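Local structure of D-isomer specific 2-hydroxyacid dehydrogenase family protein (Desulfovibrio vulgaris, 5TX7) at residues 96-101 and 292-297; 104-109 and 286-291. The protein probably catalyses the NAD-dependent interconversion of D-2-hydroxyacids and 2-oxoacids. All coordinates share one frame; numbering follows the deposited sequence.

Contact 1 of 2, residues 96-101 and 292-297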
ATOM      1  N   PRO A  96       9.520  -4.202  23.493  1.00 50.54           N
ATOM      2  CA  PRO A  96       8.275  -3.597  22.994  1.00 54.14           C
ATOM      3  C   PRO A  96       8.538  -2.476  21.985  1.00 56.08           C
ATOM      4  O   PRO A  96       9.619  -1.887  21.987  1.00 58.63           O
ATOM      5  CB  PRO A  96       7.615  -3.049  24.263  1.00 53.88           C
ATOM      6  CG  PRO A  96       8.754  -2.755  25.180  1.00 54.30           C
ATOM      7  CD  PRO A  96       9.899  -3.684  24.818  1.00 52.45           C
ATOM      8  N   GLY A  97       7.570  -2.224  21.107  1.00 56.54           N
ATOM      9  CA  GLY A  97       7.597  -1.058  20.219  1.00 58.00           C
ATOM     10  C   GLY A  97       8.452  -1.087  18.958  1.00 56.53           C
ATOM     11  O   GLY A  97       8.358  -0.170  18.144  1.00 65.05           O
ATOM     12  N   TYR A  98       9.266  -2.122  18.775  1.00 47.32           N
ATOM     13  CA  TYR A  98      10.174  -2.203  17.621  1.00 46.38           C
ATOM     14  C   TYR A  98       9.451  -2.199  16.260  1.00 44.71           C
ATOM     15  O   TYR A  98      10.010  -1.740  15.271  1.00 44.19           O
ATOM     16  CB  TYR A  98      11.082  -3.459  17.710  1.00 47.47           C
ATOM     17  CG  TYR A  98      10.364  -4.773  17.407  1.00 45.45           C
ATOM     18  CD1 TYR A  98      10.282  -5.272  16.111  1.00 44.53           C
ATOM     19  CD2 TYR A  98       9.816  -5.524  18.433  1.00 46.28           C
ATOM     20  CE1 TYR A  98       9.622  -6.468  15.844  1.00 45.30           C
ATOM     21  CE2 TYR A  98       9.157  -6.717  18.197  1.00 45.86           C
ATOM     22  CZ  TYR A  98       9.054  -7.183  16.892  1.00 45.42           C
ATOM     23  OH  TYR A  98       8.389  -8.359  16.632  1.00 46.68           O
ATOM     24  N   GLY A  99       8.243  -2.749  16.211  1.00 43.61           N
ATOM     25  CA  GLY A  99       7.566  -3.022  14.960  1.00 42.18           C
ATOM     26  C   GLY A  99       6.258  -2.266  14.734  1.00 41.79           C
ATOM     27  O   GLY A  99       5.440  -2.677  13.900  1.00 40.54           O
ATOM     28  N   THR A 100       6.068  -1.165  15.451  1.00 42.33           N
ATOM     29  CA  THR A 100       4.858  -0.349  15.338  1.00 41.71           C
ATOM     30  C   THR A 100       4.591   0.081  13.904  1.00 40.52           C
ATOM     31  O   THR A 100       3.500  -0.084  13.378  1.00 38.10           O
ATOM     32  CB  THR A 100       4.972   0.928  16.205  1.00 42.95           C
ATOM     33  OG1 THR A 100       5.156   0.563  17.581  1.00 45.54           O
ATOM     34  CG2 THR A 100       3.725   1.809  16.067  1.00 42.48           C
ATOM     35  N   ASP A 101       5.603   0.631  13.264  1.00 43.44           N
ATOM     36  CA  ASP A 101       5.448   1.113  11.898  1.00 45.73           C
ATOM     37  C   ASP A 101       5.389  -0.019  10.883  1.00 43.61           C
ATOM     38  O   ASP A 101       4.652   0.070   9.900  1.00 41.55           O
ATOM     39  CB  ASP A 101       6.578   2.062  11.560  1.00 52.05           C
ATOM     40  CG  ASP A 101       6.495   3.366  12.353  1.00 58.28           C
ATOM     41  OD1 ASP A 101       5.485   4.082  12.170  1.00 63.52           O
ATOM     42  OD2 ASP A 101       7.436   3.675  13.132  1.00 57.31           O
ATOM     43  N   ARG A 292      12.954  -4.600   7.400  1.00 43.06           N
ATOM     44  CA  ARG A 292      14.371  -4.490   7.712  1.00 46.12           C
ATOM     45  C   ARG A 292      14.640  -3.419   8.787  1.00 47.26           C
ATOM     46  O   ARG A 292      15.497  -3.612   9.631  1.00 45.23           O
ATOM     47  CB  ARG A 292      15.204  -4.220   6.463  1.00 49.17           C
ATOM     48  CG  ARG A 292      16.703  -4.241   6.738  1.00 55.42           C
ATOM     49  CD  ARG A 292      17.549  -4.638   5.557  1.00 61.72           C
ATOM     50  NE  ARG A 292      17.168  -3.848   4.423  1.00 68.26           N
ATOM     51  CZ  ARG A 292      17.477  -2.563   4.275  1.00 80.56           C
ATOM     52  NH1 ARG A 292      18.212  -1.905   5.195  1.00 80.51           N
ATOM     53  NH2 ARG A 292      17.040  -1.927   3.188  1.00 85.54           N
ATOM     54  N   THR A 293      13.893  -2.312   8.752  1.00 45.36           N
ATOM     55  CA  THR A 293      13.969  -1.286   9.792  1.00 44.75           C
ATOM     56  C   THR A 293      13.605  -1.788  11.196  1.00 43.64           C
ATOM     57  O   THR A 293      14.283  -1.459  12.172  1.00 44.62           O
ATOM     58  CB  THR A 293      13.066  -0.106   9.432  1.00 45.84           C
ATOM     59  OG1 THR A 293      13.529   0.456   8.199  1.00 47.59           O
ATOM     60  CG2 THR A 293      13.075   0.973  10.513  1.00 46.54           C
ATOM     61  N   ALA A 294      12.527  -2.561  11.292  1.00 40.32           N
ATOM     62  CA  ALA A 294      12.065  -3.065  12.578  1.00 38.33           C
ATOM     63  C   ALA A 294      13.050  -4.075  13.174  1.00 38.36           C
ATOM     64  O   ALA A 294      13.316  -4.057  14.365  1.00 39.63           O
ATOM     65  CB  ALA A 294      10.675  -3.684  12.437  1.00 37.75           C
ATOM     66  N   ARG A 295      13.588  -4.944  12.332  1.00 38.52           N
ATOM     67  CA  ARG A 295      14.570  -5.917  12.767  1.00 39.83           C
ATOM     68  C   ARG A 295      15.881  -5.241  13.208  1.00 40.82           C
ATOM     69  O   ARG A 295      16.490  -5.633  14.191  1.00 45.44           O
ATOM     70  CB  ARG A 295      14.772  -6.985  11.677  1.00 39.36           C
ATOM     71  CG  ARG A 295      13.538  -7.880  11.553  1.00 38.08           C
ATOM     72  CD  ARG A 295      13.592  -8.965  10.488  1.00 37.31           C
ATOM     73  NE  ARG A 295      13.651  -8.462   9.121  1.00 37.84           N
ATOM     74  CZ  ARG A 295      14.751  -8.352   8.362  1.00 38.28           C
ATOM     75  NH1 ARG A 295      15.959  -8.667   8.811  1.00 39.58           N
ATOM     76  NH2 ARG A 295      14.637  -7.904   7.109  1.00 37.85           N
ATOM     77  N   ARG A 296      16.273  -4.205  12.500  1.00 41.62           N
ATOM     78  CA  ARG A 296      17.402  -3.352  12.880  1.00 43.22           C
ATOM     79  C   ARG A 296      17.182  -2.729  14.273  1.00 43.06           C
ATOM     80  O   ARG A 296      18.092  -2.703  15.105  1.00 44.81           O
ATOM     81  CB  ARG A 296      17.606  -2.250  11.826  1.00 45.04           C
ATOM     82  CG  ARG A 296      19.018  -2.061  11.311  1.00 50.63           C
ATOM     83  CD  ARG A 296      19.048  -1.331   9.955  1.00 50.31           C
ATOM     84  N   THR A 297      15.966  -2.258  14.528  1.00 40.46           N
ATOM     85  CA  THR A 297      15.613  -1.658  15.807  1.00 42.30           C
ATOM     86  C   THR A 297      15.604  -2.720  16.910  1.00 42.79           C
ATOM     87  O   THR A 297      16.116  -2.498  18.014  1.00 42.20           O
ATOM     88  CB  THR A 297      14.229  -0.971  15.706  1.00 41.55           C
ATOM     89  OG1 THR A 297      14.316   0.116  14.770  1.00 43.32           O
ATOM     90  CG2 THR A 297      13.735  -0.455  17.074  1.00 40.66           C
TER
HETATM   91  O   HOH W   1      11.538   0.448  14.350  1.00 53.65           O
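At the hinge between the two domains, Y98, in the loop entering helix 100-116, packs on A294 and T297, one turn apart near the start of helix 292-310. The tyrosine touches the helix with its backbone and the inner half of its side chain rather than with its hydroxyl. Its carbonyl oxygen O lies 3.5 Å from CB of A294, and the ring carbon CD1 approaches the same methyl carbon CB at 4.0 Å. With CG set between the backbone N and the carbonyl carbon (chi1 74°), the ring rises beside the helix; the oxygen O of A294 meets it obliquely, 3.7 Å from CD1 of Y98. On the other side of this oxygen along the helix, T297 supplies a methyl group: its CG2 stands 4.0 Å from CA of Y98. Helices 100-116 and 292-310 are the two interdomain helices of this dehydrogenase family, carrying the chain from the catalytic domain into the Rossmann domain and back, and here their beginnings meet. G99, at the N-cap of the first, sits in a type I turn from G97 to T100 that brings its CA within 4.1 Å of CB of A294. A water adds a polar bridge, donating to O of Y98 at 2.8 Å and also lying 2.8 Å from OG1 of T297. That hydroxyl stands beside its own backbone N (chi1 -64°), near the carbonyl oxygen of T293, while CG2 is turned to the tyrosine. Further out, the Y98 side chain also touches T75 and W289. R295, on the far side of helix 292-310, forms a salt bridge with D16, and R292 pairs with E144 of the second subunit.

Contact 2 of 2, residues 104-109 and 286-291; sequences AQHVFA and HLAWAS
The carbonyl oxygen of A288 is gripped by two donors, OG of S102 in helix 100-116 and NH2 of R116 from the second subunit, which ties the loop to both. Beside it, the alanine packs against H106, whose CG is anti to the backbone N (chi1 -163°) and whose ring therefore projects from the helix to the loop. CA of A288 lies over one ring face, 4.2 Å from the centroid of H106 and 28° off its normal, a CH-pi contact; CB of A288 comes to 3.6 Å from CD2 of H106. L287 crosses H106 at about a right angle, bringing CD1 of L287 obliquely to 3.5 Å from CE1 of H106. T284 holds the ring through NE2, and D262 accepts the backbone N-H groups of L287 and A288 with its two carboxylate oxygens. W289 turns NE1 onto O of H286 at 2.9 Å, with an N-H...O angle of 136°. H286, on the loop after the last Rossmann strand, bonds OE1 of E267 through ND1, consistent with the histidine-glutamate pair in the active site of D-2-hydroxyacid dehydrogenases.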
ATOM      1  N   ALA A 104       1.652  -1.475  11.293  1.00 34.82           N
ATOM      2  CA  ALA A 104       0.691  -0.506  10.758  1.00 33.67           C
ATOM      3  C   ALA A 104       0.740  -0.376   9.223  1.00 34.13           C
ATOM      4  O   ALA A 104      -0.276  -0.350   8.563  1.00 34.77           O
ATOM      5  CB  ALA A 104       0.915   0.847  11.397  1.00 35.30           C
ATOM      6  N   GLN A 105       1.932  -0.287   8.665  1.00 35.25           N
ATOM      7  CA  GLN A 105       2.084  -0.293   7.216  1.00 36.00           C
ATOM      8  C   GLN A 105       1.657  -1.597   6.541  1.00 37.19           C
ATOM      9  O   GLN A 105       1.194  -1.563   5.394  1.00 37.74           O
ATOM     10  CB  GLN A 105       3.518   0.057   6.824  1.00 37.41           C
ATOM     11  CG  GLN A 105       3.808   1.512   7.160  1.00 38.34           C
ATOM     12  CD  GLN A 105       5.209   1.951   6.858  1.00 39.82           C
ATOM     13  OE1 GLN A 105       5.881   1.412   5.967  1.00 44.97           O
ATOM     14  NE2 GLN A 105       5.671   2.945   7.599  1.00 41.21           N
ATOM     15  N   HIS A 106       1.815  -2.736   7.224  1.00 36.20           N
ATOM     16  CA  HIS A 106       1.339  -4.006   6.652  1.00 37.04           C
ATOM     17  C   HIS A 106      -0.209  -4.077   6.563  1.00 36.19           C
ATOM     18  O   HIS A 106      -0.760  -4.667   5.621  1.00 34.76           O
ATOM     19  CB  HIS A 106       1.890  -5.222   7.419  1.00 38.24           C
ATOM     20  CG  HIS A 106       1.779  -6.500   6.656  1.00 37.92           C
ATOM     21  ND1 HIS A 106       2.455  -6.719   5.475  1.00 39.38           N
ATOM     22  CD2 HIS A 106       1.060  -7.622   6.890  1.00 39.87           C
ATOM     23  CE1 HIS A 106       2.154  -7.922   5.014  1.00 40.48           C
ATOM     24  NE2 HIS A 106       1.326  -8.500   5.866  1.00 40.34           N
ATOM     25  N   VAL A 107      -0.895  -3.457   7.531  1.00 35.42           N
ATOM     26  CA  VAL A 107      -2.359  -3.322   7.488  1.00 36.19           C
ATOM     27  C   VAL A 107      -2.800  -2.689   6.143  1.00 37.74           C
ATOM     28  O   VAL A 107      -3.734  -3.195   5.475  1.00 35.18           O
ATOM     29  CB  VAL A 107      -2.890  -2.491   8.683  1.00 37.43           C
ATOM     30  CG1 VAL A 107      -4.364  -2.066   8.494  1.00 37.85           C
ATOM     31  CG2 VAL A 107      -2.725  -3.255   9.976  1.00 36.73           C
ATOM     32  N   PHE A 108      -2.095  -1.608   5.764  1.00 35.79           N
ATOM     33  CA  PHE A 108      -2.368  -0.911   4.519  1.00 36.27           C
ATOM     34  C   PHE A 108      -1.827  -1.592   3.256  1.00 36.80           C
ATOM     35  O   PHE A 108      -2.414  -1.424   2.183  1.00 37.29           O
ATOM     36  CB  PHE A 108      -1.958   0.575   4.624  1.00 35.79           C
ATOM     37  CG  PHE A 108      -2.833   1.331   5.567  1.00 35.86           C
ATOM     38  CD1 PHE A 108      -4.108   1.738   5.164  1.00 35.62           C
ATOM     39  CD2 PHE A 108      -2.446   1.544   6.887  1.00 36.94           C
ATOM     40  CE1 PHE A 108      -4.959   2.383   6.021  1.00 34.90           C
ATOM     41  CE2 PHE A 108      -3.303   2.191   7.771  1.00 37.31           C
ATOM     42  CZ  PHE A 108      -4.562   2.604   7.340  1.00 37.28           C
ATOM     43  N   ALA A 109      -0.746  -2.361   3.370  1.00 35.90           N
ATOM     44  CA  ALA A 109      -0.314  -3.194   2.254  1.00 36.59           C
ATOM     45  C   ALA A 109      -1.380  -4.265   1.950  1.00 38.05           C
ATOM     46  O   ALA A 109      -1.732  -4.482   0.794  1.00 40.29           O
ATOM     47  CB  ALA A 109       1.020  -3.842   2.546  1.00 37.29           C
ATOM     48  N   HIS A 286       2.874 -14.486   8.662  1.00 42.54           N
ATOM     49  CA  HIS A 286       3.309 -13.923   9.931  1.00 41.55           C
ATOM     50  C   HIS A 286       4.586 -13.098   9.799  1.00 41.30           C
ATOM     51  O   HIS A 286       5.563 -13.329  10.503  1.00 43.76           O
ATOM     52  CB  HIS A 286       3.464 -15.048  10.952  1.00 44.84           C
ATOM     53  CG  HIS A 286       3.384 -14.596  12.371  1.00 47.81           C
ATOM     54  ND1 HIS A 286       3.177 -15.477  13.414  1.00 50.47           N
ATOM     55  CD2 HIS A 286       3.492 -13.366  12.928  1.00 47.42           C
ATOM     56  CE1 HIS A 286       3.174 -14.807  14.555  1.00 50.35           C
ATOM     57  NE2 HIS A 286       3.344 -13.523  14.287  1.00 49.20           N
ATOM     58  N   LEU A 287       4.555 -12.129   8.895  1.00 40.38           N
ATOM     59  CA  LEU A 287       5.703 -11.298   8.571  1.00 41.96           C
ATOM     60  C   LEU A 287       5.431  -9.792   8.715  1.00 38.86           C
ATOM     61  O   LEU A 287       6.215  -8.979   8.251  1.00 38.24           O
ATOM     62  CB  LEU A 287       6.180 -11.636   7.138  1.00 43.28           C
ATOM     63  CG  LEU A 287       5.219 -11.492   5.959  1.00 45.17           C
ATOM     64  CD1 LEU A 287       4.783 -10.059   5.734  1.00 46.29           C
ATOM     65  CD2 LEU A 287       5.835 -12.016   4.676  1.00 47.31           C
ATOM     66  N   ALA A 288       4.335  -9.418   9.352  1.00 37.04           N
ATOM     67  CA  ALA A 288       3.963  -7.995   9.460  1.00 37.81           C
ATOM     68  C   ALA A 288       5.016  -7.221  10.263  1.00 40.32           C
ATOM     69  O   ALA A 288       5.324  -6.073   9.955  1.00 41.13           O
ATOM     70  CB  ALA A 288       2.599  -7.847  10.101  1.00 36.56           C
ATOM     71  N   TRP A 289       5.551  -7.882  11.290  1.00 43.01           N
ATOM     72  CA  TRP A 289       6.624  -7.373  12.179  1.00 40.20           C
ATOM     73  C   TRP A 289       7.992  -7.179  11.555  1.00 37.84           C
ATOM     74  O   TRP A 289       8.889  -6.621  12.201  1.00 36.80           O
ATOM     75  CB  TRP A 289       6.829  -8.366  13.342  1.00 40.47           C
ATOM     76  CG  TRP A 289       7.372  -9.704  12.858  1.00 42.78           C
ATOM     77  CD1 TRP A 289       6.653 -10.733  12.318  1.00 42.84           C
ATOM     78  CD2 TRP A 289       8.750 -10.120  12.824  1.00 43.10           C
ATOM     79  NE1 TRP A 289       7.493 -11.761  11.964  1.00 44.65           N
ATOM     80  CE2 TRP A 289       8.784 -11.411  12.257  1.00 43.88           C
ATOM     81  CE3 TRP A 289       9.956  -9.527  13.228  1.00 44.26           C
ATOM     82  CZ2 TRP A 289       9.969 -12.134  12.096  1.00 44.61           C
ATOM     83  CZ3 TRP A 289      11.143 -10.238  13.051  1.00 44.56           C
ATOM     84  CH2 TRP A 289      11.144 -11.531  12.482  1.00 45.35           C
ATOM     85  N   ALA A 290       8.180  -7.668  10.335  1.00 37.94           N
ATOM     86  CA  ALA A 290       9.510  -8.071   9.856  1.00 36.59           C
ATOM     87  C   ALA A 290      10.195  -7.158   8.852  1.00 37.82           C
ATOM     88  O   ALA A 290      11.047  -7.632   8.091  1.00 37.71           O
ATOM     89  CB  ALA A 290       9.410  -9.465   9.283  1.00 36.38           C
ATOM     90  N   SER A 291       9.880  -5.861   8.837  1.00 38.41           N
ATOM     91  CA  SER A 291      10.599  -4.957   7.940  1.00 41.20           C
ATOM     92  C   SER A 291      12.075  -4.883   8.357  1.00 43.18           C
ATOM     93  O   SER A 291      12.403  -5.072   9.537  1.00 45.11           O
ATOM     94  CB  SER A 291      10.015  -3.555   7.949  1.00 41.30           C
ATOM     95  OG  SER A 291      10.349  -2.888   9.162  1.00 42.02           O
TER

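In the fold
Contacts 1 and 2 have centres 11 Å apart and share helix 100-116, with contact 2 nested along the chain inside the loop closed by contact 1. They also touch directly, and W289 does most of the joining: its O lies 3.4 Å from CB of A294, and its CB is 3.6 Å from OH of Y98. R295 probably adds a hydrogen bond from NE to O of A290, at 2.9 Å. The loop 286-291, with its likely active-site histidine, is thus fastened to the interdomain hinge, and the second subunit packs against both contacts. A bound PEG molecule lies about 13 Å from the side chain of L287.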